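Local coordinates for protein cycloalternan-forming enzyme (Listeria monocytogenes serovar 1/2a, PDB 5F7U) that belongs to glycoside hydrolase family 31 and combines a TIM-barrel domain with beta-rich domains and a family 6 carbohydrate-binding module, at residues Trp363-Trp368 against Ala655-Phe660; Thr395-Glu400 against Ala449-Val454; Gly530-Lys535 against Ser576-Ala581; Ser595-Ser600 against Tyr627-Met632. The protein carries 1 engineered substitution. All blocks are in the same frame, centred on the assembly; numbering follows the deposited sequence.

Contact 1. Residues Trp363-Trp368 against Ala655-Phe660; sequences WAFGLW and APIMQF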
# COMPACT_ATOMS: atom_id res chain seq x y z
N TRP A 363 -9.94 16.16 0.43
CA TRP A 363 -10.82 15.65 -0.64
C TRP A 363 -10.34 14.38 -1.31
O TRP A 363 -11.15 13.58 -1.77
CB TRP A 363 -11.14 16.72 -1.69
CG TRP A 363 -10.06 17.05 -2.70
CD1 TRP A 363 -9.19 18.12 -2.66
CD2 TRP A 363 -9.77 16.34 -3.92
NE1 TRP A 363 -8.38 18.11 -3.76
CE2 TRP A 363 -8.71 17.04 -4.56
CE3 TRP A 363 -10.30 15.20 -4.54
CZ2 TRP A 363 -8.17 16.63 -5.80
CZ3 TRP A 363 -9.77 14.78 -5.77
CH2 TRP A 363 -8.70 15.50 -6.39
N ALA A 364 -9.03 14.16 -1.31
CA ALA A 364 -8.48 12.93 -1.87
C ALA A 364 -8.95 11.68 -1.11
O ALA A 364 -8.90 10.58 -1.66
CB ALA A 364 -6.96 13.02 -1.93
N PHE A 365 -9.41 11.86 0.13
CA PHE A 365 -9.82 10.75 1.01
C PHE A 365 -11.31 10.45 1.07
O PHE A 365 -11.75 9.58 1.84
CB PHE A 365 -9.18 10.96 2.39
CG PHE A 365 -7.69 10.95 2.30
CD1 PHE A 365 -7.00 9.74 2.24
CD2 PHE A 365 -6.98 12.15 2.14
CE1 PHE A 365 -5.61 9.71 2.06
CE2 PHE A 365 -5.61 12.14 1.96
CZ PHE A 365 -4.92 10.92 1.93
N GLY A 366 -12.09 11.16 0.25
CA GLY A 366 -13.50 10.81 0.05
C GLY A 366 -13.65 9.89 -1.16
O GLY A 366 -12.65 9.44 -1.75
N LEU A 367 -14.89 9.63 -1.57
CA LEU A 367 -15.09 8.70 -2.68
C LEU A 367 -14.72 9.36 -4.02
O LEU A 367 -15.13 10.49 -4.28
CB LEU A 367 -16.55 8.24 -2.75
CG LEU A 367 -16.99 7.39 -3.96
CD1 LEU A 367 -16.26 6.05 -3.97
CD2 LEU A 367 -18.51 7.20 -3.89
N TRP A 368 -13.97 8.61 -4.84
CA TRP A 368 -13.70 8.98 -6.22
C TRP A 368 -14.61 8.24 -7.17
O TRP A 368 -14.71 7.02 -7.09
CB TRP A 368 -12.27 8.62 -6.62
CG TRP A 368 -11.20 9.38 -5.93
CD1 TRP A 368 -10.88 9.35 -4.60
CD2 TRP A 368 -10.25 10.26 -6.56
NE1 TRP A 368 -9.78 10.17 -4.36
CE2 TRP A 368 -9.39 10.75 -5.55
CE3 TRP A 368 -10.06 10.69 -7.88
CZ2 TRP A 368 -8.34 11.64 -5.81
CZ3 TRP A 368 -9.00 11.61 -8.14
CH2 TRP A 368 -8.16 12.05 -7.10
N ALA A 655 -10.36 1.51 3.26
CA ALA A 655 -9.02 1.46 2.67
C ALA A 655 -8.51 2.88 2.47
O ALA A 655 -9.28 3.84 2.68
CB ALA A 655 -9.04 0.66 1.36
N PRO A 656 -7.20 3.06 2.16
CA PRO A 656 -6.67 4.44 2.16
C PRO A 656 -7.39 5.37 1.18
O PRO A 656 -7.73 6.49 1.55
CB PRO A 656 -5.20 4.24 1.75
CG PRO A 656 -4.87 2.86 2.25
CD PRO A 656 -6.13 2.07 1.95
N ILE A 657 -7.66 4.88 -0.04
CA ILE A 657 -8.35 5.66 -1.08
C ILE A 657 -9.49 4.81 -1.64
O ILE A 657 -9.28 3.65 -2.04
CB ILE A 657 -7.40 6.07 -2.24
CG1 ILE A 657 -6.14 6.83 -1.76
CG2 ILE A 657 -8.15 6.83 -3.34
CD1 ILE A 657 -6.39 8.22 -1.16
N MET A 658 -10.69 5.38 -1.65
CA MET A 658 -11.91 4.69 -2.10
C MET A 658 -12.29 5.21 -3.49
O MET A 658 -12.46 6.42 -3.67
CB MET A 658 -13.05 4.96 -1.11
CG MET A 658 -14.30 4.12 -1.38
SD MET A 658 -15.66 4.64 -0.33
CE MET A 658 -16.80 3.32 -0.76
N GLN A 659 -12.40 4.29 -4.47
CA GLN A 659 -12.59 4.71 -5.88
C GLN A 659 -13.28 3.59 -6.67
O GLN A 659 -12.83 2.44 -6.61
CB GLN A 659 -11.22 5.01 -6.53
CG GLN A 659 -11.24 5.50 -7.99
CD GLN A 659 -10.71 4.52 -9.02
OE1 GLN A 659 -10.47 4.91 -10.18
NE2 GLN A 659 -10.51 3.25 -8.65
N PHE A 660 -14.35 3.92 -7.39
CA PHE A 660 -14.92 2.97 -8.39
C PHE A 660 -14.55 3.40 -9.79
O PHE A 660 -14.32 4.60 -10.05
CB PHE A 660 -16.46 2.71 -8.22
CG PHE A 660 -17.35 3.90 -8.52
CD1 PHE A 660 -17.63 4.28 -9.84
CD2 PHE A 660 -17.97 4.62 -7.47
CE1 PHE A 660 -18.48 5.36 -10.12
CE2 PHE A 660 -18.81 5.71 -7.74
CZ PHE A 660 -19.08 6.07 -9.07
O HOH W 1 -10.40 8.20 -0.94

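Contact 2. Residues Thr395-Glu400 against Ala449-Val454; sequences TGFVLE and AGMNIV. With GLC (alpha-D-glucopyranose), chain F; GLC (alpha-D-glucopyranose), chain B.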
# COMPACT_ATOMS: atom_id res chain seq x y z
N THR A 395 -16.26 12.98 -3.46
CA THR A 395 -15.39 14.17 -3.50
C THR A 395 -14.44 14.21 -4.69
O THR A 395 -13.87 15.26 -4.99
CB THR A 395 -14.57 14.33 -2.21
OG1 THR A 395 -13.77 13.16 -2.02
CG2 THR A 395 -15.50 14.55 -1.01
N GLY A 396 -14.25 13.06 -5.34
CA GLY A 396 -13.33 12.98 -6.48
C GLY A 396 -14.04 12.53 -7.74
O GLY A 396 -15.00 11.76 -7.68
N PHE A 397 -13.57 13.01 -8.89
CA PHE A 397 -14.22 12.74 -10.17
C PHE A 397 -13.11 12.58 -11.21
O PHE A 397 -12.18 13.39 -11.27
CB PHE A 397 -15.16 13.90 -10.55
CG PHE A 397 -16.14 13.55 -11.64
CD1 PHE A 397 -15.77 13.54 -12.98
CD2 PHE A 397 -17.48 13.29 -11.32
CE1 PHE A 397 -16.68 13.20 -13.98
CE2 PHE A 397 -18.41 12.95 -12.31
CZ PHE A 397 -18.01 12.92 -13.64
N VAL A 398 -13.19 11.53 -12.01
CA VAL A 398 -12.14 11.29 -13.00
C VAL A 398 -12.76 11.31 -14.38
O VAL A 398 -13.83 10.72 -14.57
CB VAL A 398 -11.44 9.92 -12.79
CG1 VAL A 398 -10.32 9.72 -13.82
CG2 VAL A 398 -10.90 9.78 -11.36
N LEU A 399 -12.10 11.97 -15.33
CA LEU A 399 -12.46 11.82 -16.75
C LEU A 399 -11.30 11.21 -17.51
O LEU A 399 -10.18 11.71 -17.44
CB LEU A 399 -12.83 13.17 -17.40
CG LEU A 399 -14.23 13.69 -17.11
CD1 LEU A 399 -14.36 15.02 -17.84
CD2 LEU A 399 -15.28 12.70 -17.63
N GLU A 400 -11.60 10.14 -18.24
CA GLU A 400 -10.61 9.49 -19.08
C GLU A 400 -10.84 9.80 -20.53
O GLU A 400 -9.91 10.24 -21.23
CB GLU A 400 -10.62 7.98 -18.86
CG GLU A 400 -10.19 7.60 -17.45
CD GLU A 400 -9.82 6.14 -17.30
OE1 GLU A 400 -10.37 5.29 -18.05
OE2 GLU A 400 -8.97 5.86 -16.43
N ALA A 449 -20.89 20.44 -7.02
CA ALA A 449 -21.29 19.20 -6.35
C ALA A 449 -20.35 18.83 -5.20
O ALA A 449 -20.55 17.81 -4.56
CB ALA A 449 -21.36 18.05 -7.36
N GLY A 450 -19.33 19.66 -4.94
CA GLY A 450 -18.36 19.39 -3.87
C GLY A 450 -17.32 18.36 -4.28
O GLY A 450 -16.71 17.70 -3.43
N MET A 451 -17.12 18.20 -5.59
CA MET A 451 -16.13 17.27 -6.11
C MET A 451 -15.00 18.00 -6.82
O MET A 451 -15.07 19.20 -7.06
CB MET A 451 -16.78 16.23 -7.04
CG MET A 451 -18.02 15.58 -6.46
SD MET A 451 -18.68 14.25 -7.47
CE MET A 451 -20.29 14.12 -6.69
N ASN A 452 -13.96 17.24 -7.13
CA ASN A 452 -12.73 17.75 -7.68
C ASN A 452 -12.37 16.81 -8.80
O ASN A 452 -12.52 15.59 -8.67
CB ASN A 452 -11.64 17.69 -6.61
CG ASN A 452 -11.97 18.52 -5.39
OD1 ASN A 452 -11.56 19.64 -5.33
ND2 ASN A 452 -12.76 17.98 -4.45
N ILE A 453 -11.91 17.36 -9.92
CA ILE A 453 -11.83 16.56 -11.14
C ILE A 453 -10.39 16.38 -11.58
O ILE A 453 -9.61 17.32 -11.57
CB ILE A 453 -12.69 17.19 -12.28
CG1 ILE A 453 -12.79 16.25 -13.49
CG2 ILE A 453 -12.19 18.59 -12.68
CD1 ILE A 453 -13.95 16.60 -14.42
N VAL A 454 -10.03 15.16 -11.99
CA VAL A 454 -8.72 14.92 -12.59
C VAL A 454 -8.87 14.40 -14.03
O VAL A 454 -9.89 13.76 -14.35
CB VAL A 454 -7.81 13.97 -11.73
CG1 VAL A 454 -7.66 14.52 -10.31
CG2 VAL A 454 -8.33 12.55 -11.70
C1 GLC F . -5.36 1.90 -18.57
C2 GLC F . -5.77 2.10 -17.09
C3 GLC F . -7.30 2.07 -16.88
C4 GLC F . -7.99 3.06 -17.84
C5 GLC F . -7.43 2.94 -19.26
C6 GLC F . -7.97 4.00 -20.21
O2 GLC F . -5.04 1.21 -16.24
O3 GLC F . -7.65 2.43 -15.53
O4 GLC F . -9.41 2.81 -17.85
O5 GLC F . -5.99 2.95 -19.33
O6 GLC F . -7.50 3.63 -21.52
C1 GLC B . -8.57 3.75 -22.50
C2 GLC B . -8.07 3.25 -23.87
C3 GLC B . -7.15 4.28 -24.54
C4 GLC B . -7.80 5.66 -24.58
C5 GLC B . -8.18 6.06 -23.14
C6 GLC B . -8.77 7.45 -23.00
O2 GLC B . -7.34 2.03 -23.71
O3 GLC B . -6.82 3.85 -25.86
O4 GLC B . -6.87 6.60 -25.14
O5 GLC B . -9.09 5.08 -22.60
O6 GLC B . -10.07 7.47 -23.60

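Contact 3. Residues Gly530-Lys535 against Ser576-Ala581; sequences GIDGFK and SINPEA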
# COMPACT_ATOMS: atom_id res chain seq x y z
N GLY A 530 -9.61 24.92 -14.84
CA GLY A 530 -9.69 24.74 -13.38
C GLY A 530 -9.69 23.32 -12.84
O GLY A 530 -10.27 23.05 -11.79
N ILE A 531 -9.02 22.41 -13.54
CA ILE A 531 -8.95 21.02 -13.06
C ILE A 531 -8.13 20.87 -11.76
O ILE A 531 -7.36 21.78 -11.38
CB ILE A 531 -8.48 20.02 -14.15
CG1 ILE A 531 -6.99 20.19 -14.44
CG2 ILE A 531 -9.37 20.14 -15.38
CD1 ILE A 531 -6.36 19.06 -15.27
N ASP A 532 -8.28 19.71 -11.12
CA ASP A 532 -7.72 19.46 -9.81
C ASP A 532 -6.66 18.37 -9.82
O ASP A 532 -6.34 17.80 -8.78
CB ASP A 532 -8.87 19.11 -8.85
CG ASP A 532 -9.91 20.21 -8.80
OD1 ASP A 532 -9.59 21.25 -8.23
OD2 ASP A 532 -10.99 20.06 -9.40
N GLY A 533 -6.11 18.08 -11.00
CA GLY A 533 -4.98 17.16 -11.07
C GLY A 533 -5.10 16.23 -12.26
O GLY A 533 -5.95 16.43 -13.13
N PHE A 534 -4.24 15.24 -12.29
CA PHE A 534 -4.15 14.33 -13.42
C PHE A 534 -4.11 12.89 -12.98
O PHE A 534 -3.49 12.55 -11.95
CB PHE A 534 -2.87 14.60 -14.21
CG PHE A 534 -2.79 15.97 -14.81
CD1 PHE A 534 -3.50 16.29 -15.95
CD2 PHE A 534 -2.00 16.97 -14.20
CE1 PHE A 534 -3.42 17.57 -16.52
CE2 PHE A 534 -1.93 18.26 -14.75
CZ PHE A 534 -2.63 18.55 -15.92
N LYS A 535 -4.76 12.04 -13.77
CA LYS A 535 -4.58 10.59 -13.65
C LYS A 535 -3.50 10.19 -14.63
O LYS A 535 -3.76 9.97 -15.82
CB LYS A 535 -5.90 9.83 -13.88
CG LYS A 535 -5.74 8.29 -13.79
CD LYS A 535 -7.10 7.59 -13.94
CE LYS A 535 -6.92 6.07 -13.75
NZ LYS A 535 -8.22 5.32 -13.87
N SER A 576 1.97 23.35 -8.44
CA SER A 576 2.54 24.68 -8.61
C SER A 576 1.48 25.71 -9.00
O SER A 576 1.59 26.89 -8.63
CB SER A 576 3.72 24.66 -9.61
OG SER A 576 3.33 24.72 -10.98
N ILE A 577 0.44 25.26 -9.69
CA ILE A 577 -0.67 26.10 -10.12
C ILE A 577 -1.86 26.02 -9.16
O ILE A 577 -2.45 27.04 -8.79
CB ILE A 577 -1.08 25.79 -11.59
CG1 ILE A 577 0.06 26.21 -12.53
CG2 ILE A 577 -2.36 26.54 -11.96
CD1 ILE A 577 0.06 25.57 -13.90
N ASN A 578 -2.20 24.80 -8.75
CA ASN A 578 -3.33 24.54 -7.87
C ASN A 578 -2.83 23.74 -6.67
O ASN A 578 -2.65 22.52 -6.78
CB ASN A 578 -4.40 23.75 -8.65
CG ASN A 578 -5.60 23.35 -7.79
OD1 ASN A 578 -5.67 23.64 -6.60
ND2 ASN A 578 -6.56 22.68 -8.42
N PRO A 579 -2.60 24.42 -5.52
CA PRO A 579 -2.03 23.74 -4.35
C PRO A 579 -2.84 22.51 -3.87
O PRO A 579 -2.28 21.67 -3.14
CB PRO A 579 -2.01 24.82 -3.28
CG PRO A 579 -1.94 26.11 -4.02
CD PRO A 579 -2.69 25.89 -5.31
N GLU A 580 -4.10 22.40 -4.27
CA GLU A 580 -4.99 21.30 -3.89
C GLU A 580 -5.06 20.19 -4.94
O GLU A 580 -5.92 19.30 -4.85
CB GLU A 580 -6.41 21.81 -3.62
CG GLU A 580 -6.56 22.70 -2.41
CD GLU A 580 -7.20 21.96 -1.25
OE1 GLU A 580 -8.43 21.65 -1.31
OE2 GLU A 580 -6.47 21.68 -0.27
N ALA A 581 -4.18 20.24 -5.94
CA ALA A 581 -4.17 19.25 -7.03
C ALA A 581 -3.60 17.92 -6.56
O ALA A 581 -2.66 17.88 -5.77
CB ALA A 581 -3.38 19.76 -8.22
O HOH W 2 -8.26 20.92 -5.97

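Contact 4. Residues Ser595-Ser600 against Tyr627-Met632; sequences SGIYWS and YWAWDM. With GLC (alpha-D-glucopyranose), chain F.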
# COMPACT_ATOMS: atom_id res chain seq x y z
N SER A 595 4.64 11.45 -4.54
CA SER A 595 3.84 12.07 -5.61
C SER A 595 2.44 11.47 -5.83
O SER A 595 2.12 11.01 -6.92
CB SER A 595 4.66 12.07 -6.92
OG SER A 595 5.90 12.77 -6.73
N GLY A 596 1.61 11.49 -4.78
CA GLY A 596 0.16 11.25 -4.95
C GLY A 596 -0.32 9.82 -4.73
O GLY A 596 0.33 9.03 -4.04
N ILE A 597 -1.49 9.53 -5.30
CA ILE A 597 -2.19 8.25 -5.07
C ILE A 597 -1.68 7.20 -6.05
O ILE A 597 -1.37 7.55 -7.21
CB ILE A 597 -3.73 8.43 -5.25
CG1 ILE A 597 -4.27 9.32 -4.13
CG2 ILE A 597 -4.46 7.08 -5.26
CD1 ILE A 597 -5.63 9.90 -4.41
N TYR A 598 -1.59 5.95 -5.60
CA TYR A 598 -1.32 4.82 -6.53
C TYR A 598 -2.47 3.86 -6.48
O TYR A 598 -2.88 3.48 -5.38
CB TYR A 598 0.04 4.12 -6.21
CG TYR A 598 1.15 5.07 -6.53
CD1 TYR A 598 1.49 6.09 -5.63
CD2 TYR A 598 1.78 5.06 -7.79
CE1 TYR A 598 2.45 7.05 -5.96
CE2 TYR A 598 2.74 6.02 -8.12
CZ TYR A 598 3.07 7.00 -7.20
OH TYR A 598 4.03 7.95 -7.51
N TRP A 599 -3.01 3.49 -7.65
CA TRP A 599 -4.05 2.43 -7.69
C TRP A 599 -3.50 1.14 -8.26
O TRP A 599 -2.52 1.16 -9.00
CB TRP A 599 -5.34 2.88 -8.38
CG TRP A 599 -5.45 2.57 -9.84
CD1 TRP A 599 -6.14 1.54 -10.39
CD2 TRP A 599 -4.87 3.30 -10.94
NE1 TRP A 599 -6.04 1.58 -11.77
CE2 TRP A 599 -5.26 2.64 -12.14
CE3 TRP A 599 -4.08 4.45 -11.04
CZ2 TRP A 599 -4.87 3.08 -13.42
CZ3 TRP A 599 -3.70 4.92 -12.31
CH2 TRP A 599 -4.09 4.20 -13.49
N SER A 600 -4.12 0.01 -7.89
CA SER A 600 -3.59 -1.33 -8.19
C SER A 600 -3.77 -1.80 -9.64
O SER A 600 -3.45 -2.94 -9.97
CB SER A 600 -4.18 -2.33 -7.19
OG SER A 600 -5.57 -2.51 -7.46
N TYR A 627 -0.84 5.89 0.29
CA TYR A 627 -2.07 6.44 -0.32
C TYR A 627 -2.43 5.58 -1.51
O TYR A 627 -2.18 5.95 -2.68
CB TYR A 627 -1.89 7.90 -0.73
CG TYR A 627 -1.60 8.86 0.42
CD1 TYR A 627 -1.76 8.50 1.78
CD2 TYR A 627 -1.14 10.15 0.13
CE1 TYR A 627 -1.47 9.41 2.80
CE2 TYR A 627 -0.88 11.07 1.13
CZ TYR A 627 -1.03 10.71 2.46
OH TYR A 627 -0.73 11.64 3.44
N TRP A 628 -2.99 4.42 -1.20
CA TRP A 628 -3.20 3.36 -2.18
C TRP A 628 -4.70 3.17 -2.43
O TRP A 628 -5.51 3.17 -1.49
CB TRP A 628 -2.54 2.07 -1.67
CG TRP A 628 -2.82 0.84 -2.51
CD1 TRP A 628 -2.03 0.33 -3.52
CD2 TRP A 628 -3.94 -0.04 -2.39
NE1 TRP A 628 -2.60 -0.79 -4.04
CE2 TRP A 628 -3.78 -1.04 -3.38
CE3 TRP A 628 -5.06 -0.08 -1.54
CZ2 TRP A 628 -4.68 -2.09 -3.53
CZ3 TRP A 628 -6.00 -1.11 -1.72
CH2 TRP A 628 -5.79 -2.11 -2.69
N ALA A 629 -5.04 2.97 -3.72
CA ALA A 629 -6.41 2.74 -4.16
C ALA A 629 -6.49 1.46 -4.96
O ALA A 629 -5.48 0.93 -5.41
CB ALA A 629 -6.88 3.88 -5.06
N TRP A 630 -7.73 1.02 -5.18
CA TRP A 630 -8.01 -0.03 -6.17
C TRP A 630 -9.35 0.29 -6.81
O TRP A 630 -10.12 1.08 -6.26
CB TRP A 630 -8.00 -1.43 -5.51
CG TRP A 630 -9.12 -1.67 -4.50
CD1 TRP A 630 -9.39 -0.94 -3.36
CD2 TRP A 630 -10.08 -2.73 -4.54
NE1 TRP A 630 -10.49 -1.47 -2.71
CE2 TRP A 630 -10.92 -2.57 -3.39
CE3 TRP A 630 -10.32 -3.80 -5.41
CZ2 TRP A 630 -12.00 -3.44 -3.11
CZ3 TRP A 630 -11.39 -4.69 -5.12
CH2 TRP A 630 -12.21 -4.49 -3.99
N ASP A 631 -9.61 -0.30 -7.98
CA ASP A 631 -10.93 -0.20 -8.60
C ASP A 631 -11.86 -1.15 -7.84
O ASP A 631 -11.78 -2.36 -8.05
CB ASP A 631 -10.87 -0.63 -10.09
CG ASP A 631 -9.86 0.17 -10.93
OD1 ASP A 631 -9.53 1.32 -10.59
OD2 ASP A 631 -9.39 -0.36 -11.96
N MET A 632 -12.69 -0.63 -6.94
CA MET A 632 -13.49 -1.51 -6.06
C MET A 632 -14.36 -2.44 -6.90
O MET A 632 -15.02 -2.00 -7.85
CB MET A 632 -14.30 -0.71 -5.03
CG MET A 632 -15.21 0.37 -5.59
SD MET A 632 -16.53 0.75 -4.42
CE MET A 632 -17.63 -0.58 -4.86
C1 GLC F . -5.36 1.90 -18.57
C2 GLC F . -5.77 2.10 -17.09
C3 GLC F . -7.30 2.07 -16.88
C4 GLC F . -7.99 3.06 -17.84
C5 GLC F . -7.43 2.94 -19.26
C6 GLC F . -7.97 4.00 -20.21
O2 GLC F . -5.04 1.21 -16.24
O3 GLC F . -7.65 2.43 -15.53
O4 GLC F . -9.41 2.81 -17.85
O5 GLC F . -5.99 2.95 -19.33
O6 GLC F . -7.50 3.63 -21.52
O HOH W 3 -7.63 0.38 -13.91
O HOH W 4 -7.54 -1.76 -9.23

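Contact 1. Residues Trp363-Trp368 against Ala655-Phe660
Trp368 lies against Ile657, Met658 and Gln659 with its side chain, and its backbone bonds to Met658 and Phe660. Its CB packs against Gln659 CG at 3.6 Å. Because CG is turned beside the backbone N (chi1 -67°), the five-membered ring is carried back along the neighbouring strand, where CD1 passes 3.5 Å from Met658 O and then, with NE1, comes up against the CG2 methyl of Ile657 at an oblique slant. NE1 itself is spent within its own segment: it donates to Ala364 O, 2.9 Å away and close to the ring plane, in a nearly straight bond (168°). Farther out, Trp363 CZ3 lies over one face of the indole, offset toward the rim, while CZ2 of Trp368 itself reaches Ile597. The indole is thus held by an in-plane hydrogen bond and by packing on its face.

Two backbone bonds run alongside. Trp368 N donates to Met658 O at 2.9 Å, and Phe660 N returns the link by donating to Trp368 O at 3.1 Å. One water joins the two segments near Ala364, giving protons to Ala364 O and Gly366 O and accepting from Met658 N. Leu367 and Met658 point to the other surface of the sheet from Trp368; there Leu367 CD1 touches Met658 CG at 3.8 Å, under helix 687-700. Ile657 CD1 packs against Phe365, 3.6 Å from CE1 of that ring. Gln659 leads its amide away to Asp631. This parallel pairing of strands 367-369 and 657-660, first and last in order, is the seam that closes a TIM barrel.

Contact 2. Residues Thr395-Glu400 against Ala449-Val454
Thr395 O is gripped twice by Asn452. The side-chain ND2 donates to it at 3.0 Å, in the plane of the carbonyl and almost in line (171°), whereas the backbone N of Asn452 makes a weak, bent bond to the same oxygen. The amide comes round to this position because its CG lies beside the backbone N (chi1 -60°). The ladder then continues with a weak bond from Phe397 N to Asn452 O and two good ones: Val454 N gives to Phe397 O at 2.9 Å, and Leu399 N gives to Val454 O at 3.0 Å. CA-H groups of Met451 and Ile453 add close approaches to Thr395 O and Phe397 O.

These are strands 396-399 and 452-457, adjacent and parallel in the TIM barrel and connected through helix 439-448 as a beta-alpha-beta crossover; the chain leaves that helix by a Schellman motif at Gly450, whose phi is positive.

Apolar contacts divide between the two surfaces of the sheet. Toward the helices, the Phe397 and Ile453 side chains run alongside each other in the same direction, with Phe397 CD1 3.8 Å from Ile453 CD1. Met451 SD sits near the edge of the phenyl ring. Leu399 CD1 leans on the same Ile453 methyl. Toward the barrel interior, Val398 CG2 meets Val454 CG2 at 3.8 Å, with Trp368 beside both.

Past the strand, the contact to sugar is polar: O4 of the chain F glucose donates to Glu400 OE1 at 2.7 Å. Asn372 also binds OE1, and Lys535 forms a salt bridge with OE2.

Contact 3. Residues Gly530-Lys535 against Ser576-Ala581
Asn578 and Asp532 approach obliquely, with the amide of one turned 70° from the carboxylate of the other. Asn578 ND2 gives its better bond to the backbone, reaching Ile531 O at 3.2 Å with this oxygen in the amide plane, and makes a weak one to Asp532 OD1 at 3.4 Å. The amide is directed at the facing loop by a CG anti to the backbone N (chi1 177°). Its other end turns back on its own chain, since Asn578 OD1 accepts from Glu580 N at 3.1 Å, an Asx turn laid over the type I turn that Ala581 N closes by bonding to Asn578 O. One side chain therefore both shapes the turn and ties it to the facing loop.

The two loops lead into neighbouring parallel strands of the TIM barrel, 534-536 and 584-585, and helix 555-577 joins those strands as a beta-alpha-beta unit; the contact lies at their N-terminal ends.

Asp532 stands between several partners. OD2 is bound by His447 and by the backbone N of Ile453, while a water lies 2.6 Å from OD1 and is weakly linked to Glu580 O. That carbonyl also receives the indole N-H of Trp363. Ala581 presents its CA to the backbone of Asp532, with Asp532 O only 3.1 Å from Ala581 CA in a C-H...O approach, and its CB lies 3.6 Å from the same oxygen. Next door, Gly533 CA lies 4.2 Å from Ala581 CB; the backbone angles of Gly533 would press any CB against the carbonyl oxygen of Asp532, which fits a glycine here.

Contact 4. Residues Ser595-Ser600 against Tyr627-Met632
Backbone pairing between two adjacent parallel strands makes this contact: 597-599 and 628-631, the sixth and seventh of the TIM barrel, are joined through helix 607-622 as a beta-alpha-beta unit. Tyr598 is bracketed by its neighbour, its N donating to Tyr627 O at 3.0 Å and its O accepting from Ala629 N at 2.8 Å. Ser600 N then donates to Ala629 O in a more bent bond (132°).

Inside the barrel, the Ala629 methyl touches Trp599 CB and Ile597 CG2. On the helix side, Ser600 CB rests obliquely on the indole of Trp628, 3.7 Å from CZ2, and Trp628 NE1 goes to Glu255 beyond. Ser600 OG lies 3.3 Å from Trp630 CB; it takes a proton from a water that in turn accepts from Asp631 N, and Gln603 is a further partner.

Trp599 belongs to the sugar pocket. Its ring and the Asp631 carboxylate are turned 31° apart, with OD1 near CD1, and Asp631 is steadied by Gln659. Lys535 makes a cation-pi contact with the indole, whose edge meets the chain F glucose: Trp599 CZ2 is 3.4 Å from its O2. A water bridges the indole, the carboxylate and the sugar, accepting from Trp599 NE1 at 2.9 Å and lying 2.7 Å from Asp631 OD2. The same water is 2.6 Å from O3 of the chain F glucose.

Overall arrangement
Contact 1 opens first, at 363-368, and closes last, at 655-660, so its long loop encloses the other three. Within it contact 2 joins 395-400 to 449-454, contact 3 joins 530-535 to 576-581, and contact 4 joins 595-600 to 627-632; these follow in series, and no two cross. Contact 2 pairs the second and third barrel strands, contact 3 the entries to the fourth and fifth, contact 4 the sixth and seventh, while contact 1 brings the eighth back to the first. Glu400 and Lys535 link contacts 2 and 3 by a salt bridge, and contacts 2 and 4 touch the same chain F glucose.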